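Local coordinates for protein chloride intracellular channel Clic (Drosophila melanogaster, PDB 2YV7) that might insert into membranes from a soluble, GST-like globular state to form pH-dependent chloride channels, and may play a role in ethanol sensitivity, at residues 118-128 with 150-161. Residues are numbered along the deposited sequence; the frame is centred on the assembly and turned at random.
Sequences DKEVATLIENL and HLRKINDHLSAR
His150 and Leu124 are joined by a hydrogen bond from a side chain to the end of a helix: His150 NE2 donates to Leu124 O (2.9 Å, 142° at the hydrogen), arriving in the carbonyl plane. The carbonyl belongs to the last turn of helix 119-125; the chain then leaves the helix in a type II beta turn, Ile125 to Leu128. Glu126 O lies in the imidazole plane, 3.1 Å from His150 CE1, while Leu128 CD1 covers one ring face in a CH-pi contact, 3.8 Å from the centroid. Replacing His150 by alanine would probably leave Leu124 O without this donor and Leu128 CD1 without the ring face it packs on.

Apolar packing fills the middle. Leu124 turns its branch point away from its own N (chi1 176°) and in between the helices: CG meets Ile154 CG1 at 4.0 Å, and CD2 makes a CH-pi contact with His157. The opposite face of that imidazole carries Arg161 CG, and Val121 CG2 approaches His157 NE2 obliquely. Leu128 CD2 touches Ile154 CD1.

Charges close the far end in a three-residue salt-bridge network. Arg161 NH2 makes a hydrogen-bonded salt bridge to Glu120 OE2 (2.9 Å) from above the carboxylate plane, and a weak one to Asp118 OD2 (3.4 Å), whose carboxylate is nearly coplanar with the guanidinium. His157 NE2 sits over the guanidinium centre. Asp118 is also the N-cap of helix 119-125, its OD1 accepting from Val121 N, which probably helps to hold the acid beside Arg161.

Segments 119-125 and 150-161, the latter ending helix 141-161, run nearly antiparallel (153°), axes 10.4 Å apart at the closest, in the all-helical C-terminal part of the GST fold. Helix 173-193 packs against Val121, Ile125, Leu128 and Leu151, and helix 202-212 covers Leu158.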
loop_
_atom_site.group_PDB
_atom_site.type_symbol
_atom_site.label_atom_id
_atom_site.label_comp_id
_atom_site.label_asym_id
_atom_site.label_seq_id
_atom_site.Cartn_x
_atom_site.Cartn_y
_atom_site.Cartn_z
ATOM N N ASP A 118 7.226 9.676 -14.342
ATOM C CA ASP A 118 7.512 10.872 -13.569
ATOM C C ASP A 118 8.708 10.557 -12.668
ATOM O O ASP A 118 8.539 10.115 -11.537
ATOM C CB ASP A 118 6.277 11.329 -12.782
ATOM C CG ASP A 118 6.467 12.699 -12.123
ATOM O OD1 ASP A 118 7.601 12.992 -11.679
ATOM O OD2 ASP A 118 5.486 13.493 -12.035
ATOM N N LYS A 119 9.921 10.775 -13.175
ATOM C CA LYS A 119 11.133 10.479 -12.416
ATOM C C LYS A 119 11.230 11.327 -11.155
ATOM O O LYS A 119 11.797 10.891 -10.153
ATOM C CB LYS A 119 12.390 10.693 -13.281
ATOM C CG LYS A 119 12.527 9.704 -14.420
ATOM C CD LYS A 119 13.990 9.509 -14.808
ATOM C CE LYS A 119 14.190 8.391 -15.870
ATOM N NZ LYS A 119 13.635 7.050 -15.459
ATOM N N GLU A 120 10.678 12.534 -11.221
ATOM C CA GLU A 120 10.612 13.450 -10.108
ATOM C C GLU A 120 9.898 12.803 -8.897
ATOM O O GLU A 120 10.423 12.794 -7.731
ATOM C CB GLU A 120 9.914 14.729 -10.581
ATOM C CG GLU A 120 9.911 15.900 -9.622
ATOM C CD GLU A 120 9.744 17.248 -10.348
ATOM O OE1 GLU A 120 10.704 17.654 -11.055
ATOM O OE2 GLU A 120 8.675 17.902 -10.187
ATOM N N VAL A 121 8.735 12.238 -9.201
ATOM C CA VAL A 121 7.948 11.559 -8.198
ATOM C C VAL A 121 8.644 10.274 -7.717
ATOM O O VAL A 121 8.667 10.019 -6.513
ATOM C CB VAL A 121 6.492 11.335 -8.624
ATOM C CG1 VAL A 121 5.768 10.527 -7.529
ATOM C CG2 VAL A 121 5.784 12.684 -8.848
ATOM N N ALA A 122 9.182 9.463 -8.619
ATOM C CA ALA A 122 9.939 8.264 -8.183
ATOM C C ALA A 122 10.996 8.659 -7.181
ATOM O O ALA A 122 11.124 8.055 -6.124
ATOM C CB ALA A 122 10.603 7.609 -9.331
ATOM N N THR A 123 11.752 9.704 -7.493
ATOM C CA THR A 123 12.882 10.046 -6.619
ATOM C C THR A 123 12.348 10.603 -5.295
ATOM O O THR A 123 12.917 10.378 -4.208
ATOM C CB THR A 123 13.716 11.147 -7.275
ATOM O OG1 THR A 123 14.340 10.636 -8.466
ATOM C CG2 THR A 123 14.823 11.589 -6.273
ATOM N N LEU A 124 11.262 11.369 -5.405
ATOM C CA LEU A 124 10.593 11.958 -4.243
ATOM C C LEU A 124 10.269 10.925 -3.163
ATOM O O LEU A 124 10.438 11.175 -1.988
ATOM C CB LEU A 124 9.325 12.709 -4.650
ATOM C CG LEU A 124 8.440 13.313 -3.544
ATOM C CD1 LEU A 124 9.152 14.565 -3.041
ATOM C CD2 LEU A 124 7.083 13.673 -4.164
ATOM N N ILE A 125 9.690 9.788 -3.562
ATOM C CA ILE A 125 9.225 8.840 -2.555
ATOM C C ILE A 125 10.212 7.708 -2.227
ATOM O O ILE A 125 9.995 6.931 -1.313
ATOM C CB ILE A 125 7.859 8.276 -2.936
ATOM C CG1 ILE A 125 7.935 7.408 -4.223
ATOM C CG2 ILE A 125 6.845 9.446 -3.155
ATOM C CD1 ILE A 125 6.557 6.661 -4.583
ATOM N N GLU A 126 11.293 7.605 -2.992
ATOM C CA GLU A 126 12.259 6.536 -2.788
ATOM C C GLU A 126 12.792 6.490 -1.356
ATOM O O GLU A 126 13.072 7.552 -0.753
ATOM C CB GLU A 126 13.420 6.698 -3.782
ATOM C CG GLU A 126 14.346 5.519 -3.818
ATOM C CD GLU A 126 15.354 5.657 -4.947
ATOM O OE1 GLU A 126 15.786 6.826 -5.198
ATOM O OE2 GLU A 126 15.665 4.599 -5.583
ATOM N N ASN A 127 12.921 5.269 -0.819
ATOM C CA ASN A 127 13.553 5.024 0.491
ATOM C C ASN A 127 12.742 5.539 1.689
ATOM O O ASN A 127 13.229 5.605 2.811
ATOM C CB ASN A 127 14.966 5.675 0.543
ATOM C CG ASN A 127 16.008 4.952 -0.345
ATOM O OD1 ASN A 127 16.891 5.605 -0.948
ATOM N ND2 ASN A 127 15.922 3.635 -0.423
ATOM N N LEU A 128 11.477 5.854 1.479
ATOM C CA LEU A 128 10.645 6.322 2.579
ATOM C C LEU A 128 10.467 5.241 3.636
ATOM O O LEU A 128 10.645 5.450 4.861
ATOM C CB LEU A 128 9.288 6.808 2.032
ATOM C CG LEU A 128 8.249 7.214 3.077
ATOM C CD1 LEU A 128 8.820 8.439 3.831
ATOM C CD2 LEU A 128 6.896 7.548 2.422
ATOM N N HIS A 150 11.463 13.868 5.220
ATOM C CA HIS A 150 11.020 13.229 3.930
ATOM C C HIS A 150 9.543 13.566 3.700
ATOM O O HIS A 150 9.159 13.905 2.595
ATOM C CB HIS A 150 11.208 11.751 4.053
ATOM C CG HIS A 150 11.245 11.035 2.741
ATOM N ND1 HIS A 150 12.025 9.922 2.552
ATOM C CD2 HIS A 150 10.646 11.290 1.551
ATOM C CE1 HIS A 150 11.856 9.477 1.318
ATOM N NE2 HIS A 150 11.015 10.275 0.693
ATOM N N LEU A 151 8.711 13.448 4.756
ATOM C CA LEU A 151 7.254 13.732 4.628
ATOM C C LEU A 151 7.073 15.212 4.287
ATOM O O LEU A 151 6.114 15.592 3.631
ATOM C CB LEU A 151 6.508 13.411 5.909
ATOM C CG LEU A 151 6.526 11.945 6.395
ATOM C CD1 LEU A 151 5.816 11.675 7.720
ATOM C CD2 LEU A 151 5.847 11.075 5.221
ATOM N N ARG A 152 7.968 16.070 4.822
ATOM C CA ARG A 152 7.913 17.508 4.444
ATOM C C ARG A 152 8.117 17.717 2.988
ATOM O O ARG A 152 7.444 18.528 2.371
ATOM C CB ARG A 152 8.885 18.307 5.329
ATOM C CG ARG A 152 9.031 19.834 5.041
ATOM C CD ARG A 152 7.679 20.549 5.144
ATOM N NE ARG A 152 7.752 22.010 4.836
ATOM C CZ ARG A 152 8.002 22.932 5.766
ATOM N NH1 ARG A 152 8.218 22.536 7.004
ATOM N NH2 ARG A 152 8.021 24.237 5.456
ATOM N N LYS A 153 9.082 17.021 2.418
ATOM C CA LYS A 153 9.339 17.068 0.959
ATOM C C LYS A 153 8.122 16.640 0.193
ATOM O O LYS A 153 7.713 17.318 -0.769
ATOM C CB LYS A 153 10.551 16.218 0.551
ATOM C CG LYS A 153 11.933 16.466 1.267
ATOM C CD LYS A 153 12.358 17.870 1.418
ATOM C CE LYS A 153 13.578 17.918 2.467
ATOM N NZ LYS A 153 14.509 16.719 2.275
ATOM N N ILE A 154 7.498 15.533 0.616
ATOM C CA ILE A 154 6.260 15.072 -0.058
ATOM C C ILE A 154 5.157 16.100 0.100
ATOM O O ILE A 154 4.502 16.469 -0.817
ATOM C CB ILE A 154 5.854 13.656 0.455
ATOM C CG1 ILE A 154 7.013 12.691 0.129
ATOM C CG2 ILE A 154 4.496 13.221 -0.081
ATOM C CD1 ILE A 154 6.996 11.254 0.922
ATOM N N ASN A 155 4.988 16.631 1.311
ATOM C CA ASN A 155 3.990 17.665 1.500
ATOM C C ASN A 155 4.177 18.860 0.533
ATOM O O ASN A 155 3.213 19.379 -0.033
ATOM C CB ASN A 155 4.080 18.198 2.933
ATOM C CG ASN A 155 3.108 19.374 3.159
ATOM O OD1 ASN A 155 3.479 20.588 3.055
ATOM N ND2 ASN A 155 1.886 19.038 3.448
ATOM N N ASP A 156 5.413 19.292 0.408
ATOM C CA ASP A 156 5.736 20.511 -0.338
ATOM C C ASP A 156 5.603 20.274 -1.844
ATOM O O ASP A 156 5.019 21.123 -2.567
ATOM C CB ASP A 156 7.104 21.021 0.147
ATOM C CG ASP A 156 7.016 21.670 1.519
ATOM O OD1 ASP A 156 5.924 21.732 2.134
ATOM O OD2 ASP A 156 8.054 22.165 1.926
ATOM N N HIS A 157 5.989 19.088 -2.317
ATOM C CA HIS A 157 5.536 18.615 -3.688
ATOM C C HIS A 157 4.009 18.742 -3.931
ATOM O O HIS A 157 3.579 19.393 -4.870
ATOM C CB HIS A 157 5.961 17.148 -3.912
ATOM C CG HIS A 157 5.536 16.585 -5.243
ATOM N ND1 HIS A 157 4.289 16.018 -5.459
ATOM C CD2 HIS A 157 6.205 16.469 -6.407
ATOM C CE1 HIS A 157 4.188 15.644 -6.733
ATOM N NE2 HIS A 157 5.351 15.885 -7.316
ATOM N N LEU A 158 3.195 18.108 -3.083
ATOM C CA LEU A 158 1.754 18.149 -3.171
ATOM C C LEU A 158 1.195 19.597 -3.180
ATOM O O LEU A 158 0.299 19.934 -3.968
ATOM C CB LEU A 158 1.160 17.341 -2.027
ATOM C CG LEU A 158 1.293 15.798 -2.181
ATOM C CD1 LEU A 158 1.002 15.126 -0.912
ATOM C CD2 LEU A 158 0.358 15.293 -3.419
ATOM N N SER A 159 1.736 20.418 -2.286
ATOM C CA SER A 159 1.343 21.819 -2.148
ATOM C C SER A 159 1.682 22.559 -3.450
ATOM O O SER A 159 0.844 23.344 -3.951
ATOM C CB SER A 159 2.103 22.382 -0.916
ATOM O OG SER A 159 1.831 23.748 -0.676
ATOM N N ALA A 160 2.868 22.308 -4.019
ATOM C CA ALA A 160 3.326 23.010 -5.245
ATOM C C ALA A 160 2.479 22.567 -6.435
ATOM O O ALA A 160 2.070 23.397 -7.252
ATOM C CB ALA A 160 4.750 22.765 -5.537
ATOM N N ARG A 161 2.158 21.274 -6.488
ATOM C CA ARG A 161 1.387 20.737 -7.624
ATOM C C ARG A 161 -0.091 21.065 -7.522
ATOM O O ARG A 161 -0.745 21.227 -8.541
ATOM C CB ARG A 161 1.662 19.237 -7.828
ATOM C CG ARG A 161 3.174 18.867 -8.134
ATOM C CD ARG A 161 3.521 18.953 -9.637
ATOM N NE ARG A 161 4.806 18.342 -10.018
ATOM C CZ ARG A 161 4.962 17.090 -10.468
ATOM N NH1 ARG A 161 3.921 16.273 -10.568
ATOM N NH2 ARG A 161 6.165 16.631 -10.795
#